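Local atomic coordinates of origin of replication complex subunit 1B (Arabidopsis thaliana, PDB entry 5HH7), a protein that serves as a subunit of the origin recognition complex at replication origins and reads the histone H3 tail through its BAH-PHD cassette. Residues 33-37 / 181-185. Numbering follows the deposited sequence.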
loop_
_atom_site.group_PDB
_atom_site.type_symbol
_atom_site.label_atom_id
_atom_site.label_comp_id
_atom_site.label_asym_id
_atom_site.label_seq_id
_atom_site.Cartn_x
_atom_site.Cartn_y
_atom_site.Cartn_z
ATOM N N TYR A 33 6.210 3.975 -1.237
ATOM C CA TYR A 33 5.851 3.912 -2.647
ATOM C C TYR A 33 7.024 4.444 -3.451
ATOM O O TYR A 33 7.666 5.421 -3.050
ATOM C CB TYR A 33 4.640 4.794 -2.952
ATOM C CG TYR A 33 3.310 4.350 -2.383
ATOM C CD1 TYR A 33 2.660 3.223 -2.870
ATOM C CD2 TYR A 33 2.675 5.095 -1.398
ATOM C CE1 TYR A 33 1.425 2.832 -2.365
ATOM C CE2 TYR A 33 1.446 4.717 -0.889
ATOM C CZ TYR A 33 0.824 3.588 -1.378
ATOM O OH TYR A 33 -0.398 3.221 -0.869
ATOM N N VAL A 34 7.300 3.815 -4.591
ATOM C CA VAL A 34 8.403 4.246 -5.444
ATOM C C VAL A 34 7.994 4.403 -6.909
ATOM O O VAL A 34 7.291 3.557 -7.472
ATOM C CB VAL A 34 9.612 3.284 -5.357
ATOM C CG1 VAL A 34 10.743 3.753 -6.269
ATOM C CG2 VAL A 34 10.102 3.169 -3.917
ATOM N N LYS A 35 8.436 5.501 -7.511
ATOM C CA LYS A 35 8.304 5.711 -8.943
ATOM C C LYS A 35 9.694 5.662 -9.561
ATOM O O LYS A 35 10.456 6.624 -9.461
ATOM C CB LYS A 35 7.657 7.068 -9.219
ATOM C CG LYS A 35 7.683 7.511 -10.680
ATOM C CD LYS A 35 6.790 6.649 -11.534
ATOM C CE LYS A 35 5.923 7.470 -12.482
ATOM N NZ LYS A 35 6.670 8.087 -13.622
ATOM N N ARG A 36 10.026 4.543 -10.194
ATOM C CA ARG A 36 11.361 4.357 -10.752
ATOM C C ARG A 36 11.597 5.235 -11.983
ATOM O O ARG A 36 10.655 5.607 -12.684
ATOM C CB ARG A 36 11.608 2.883 -11.081
ATOM C CG ARG A 36 11.502 1.954 -9.875
ATOM C CD ARG A 36 11.931 0.529 -10.213
ATOM N NE ARG A 36 13.350 0.435 -10.546
ATOM C CZ ARG A 36 14.002 -0.711 -10.724
ATOM N NH1 ARG A 36 13.365 -1.868 -10.595
ATOM N NH2 ARG A 36 15.294 -0.702 -11.029
ATOM N N ARG A 37 12.864 5.560 -12.231
ATOM C CA ARG A 37 13.250 6.423 -13.346
ATOM C C ARG A 37 12.736 5.902 -14.681
ATOM O O ARG A 37 12.333 6.673 -15.554
ATOM C CB ARG A 37 14.773 6.553 -13.423
ATOM C CG ARG A 37 15.405 7.300 -12.271
ATOM C CD ARG A 37 14.891 8.723 -12.195
ATOM N NE ARG A 37 15.769 9.562 -11.388
ATOM C CZ ARG A 37 15.461 10.787 -10.978
ATOM N NH1 ARG A 37 14.287 11.320 -11.287
ATOM N NH2 ARG A 37 16.329 11.476 -10.249
ATOM N N ALA A 181 17.340 -3.401 -5.297
ATOM C CA ALA A 181 17.869 -2.451 -6.271
ATOM C C ALA A 181 18.312 -1.147 -5.617
ATOM O O ALA A 181 17.749 -0.725 -4.603
ATOM C CB ALA A 181 16.839 -2.168 -7.353
ATOM N N ASP A 182 19.321 -0.518 -6.208
ATOM C CA ASP A 182 19.737 0.816 -5.800
ATOM C C ASP A 182 18.826 1.841 -6.456
ATOM O O ASP A 182 18.689 1.874 -7.678
ATOM C CB ASP A 182 21.192 1.080 -6.184
ATOM C CG ASP A 182 22.164 0.166 -5.460
ATOM O OD1 ASP A 182 21.729 -0.569 -4.547
ATOM O OD2 ASP A 182 23.366 0.192 -5.798
ATOM N N ILE A 183 18.205 2.674 -5.629
ATOM C CA ILE A 183 17.219 3.642 -6.084
ATOM C C ILE A 183 17.505 4.996 -5.446
ATOM O O ILE A 183 17.737 5.080 -4.242
ATOM C CB ILE A 183 15.797 3.196 -5.680
ATOM C CG1 ILE A 183 15.409 1.896 -6.391
ATOM C CG2 ILE A 183 14.781 4.287 -5.978
ATOM C CD1 ILE A 183 15.059 2.073 -7.855
ATOM N N GLU A 184 17.503 6.054 -6.248
ATOM C CA GLU A 184 17.691 7.398 -5.715
ATOM C C GLU A 184 16.513 7.761 -4.816
ATOM O O GLU A 184 15.365 7.446 -5.136
ATOM C CB GLU A 184 17.819 8.412 -6.851
ATOM C CG GLU A 184 19.084 8.259 -7.676
ATOM C CD GLU A 184 18.925 8.782 -9.091
ATOM O OE1 GLU A 184 19.798 9.551 -9.544
ATOM O OE2 GLU A 184 17.930 8.414 -9.752
ATOM N N MET A 185 16.793 8.419 -3.694
ATOM C CA MET A 185 15.740 8.809 -2.758
ATOM C C MET A 185 14.742 9.765 -3.404
ATOM O O MET A 185 13.599 9.875 -2.963
ATOM C CB MET A 185 16.331 9.435 -1.491
ATOM C CG MET A 185 17.033 8.444 -0.575
ATOM S SD MET A 185 17.287 9.100 1.087
ATOM C CE MET A 185 15.618 9.046 1.730
#
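Ile183 presents its two branches to two different partners, and the apolar part of the contact divides accordingly. CG2 of Ile183 lies 4.1 Å from CG1 of Val34, a buried meeting of two branched side chains. The other branch, with CG1 anti to the carbonyl carbon (chi1 -65°), carries CD1 of Ile183 to 3.6 Å from NE of Arg36, the side chains crossing nearly perpendicularly. A bend at chi3 (66°) swings NE and the guanidinium of Arg36 toward strand 175-184, bringing its NH2 to 4.2 Å from CB of Ala181. Trp132 adds a cation-pi contact to this guanidinium and Trp154 also touches the side chain, but NE is buried with no polar partner in the model.

The charged part is a salt bridge at the more exposed margin: Arg37 NE donates to Glu184 OE2 over 2.9 Å. The bond is moderately bent (151° at the hydrogen) and reaches the syn side of the oxygen from outside the carboxylate plane, the two flat groups being almost perpendicular. Glu186 takes NH2 of the same guanidinium in a second salt bridge; Arg37 is poorly ordered, and both bonds are less certain.

The segments share no strand pairing. Side chains instead bridge the end of strand 31-34 and its following loop to the end of strand 175-184. Arg37-Glu184 closes the outer edge; Val34 and Ile183 pack inward in a curled sheet, characteristic of the beta-barrel-like BAH core.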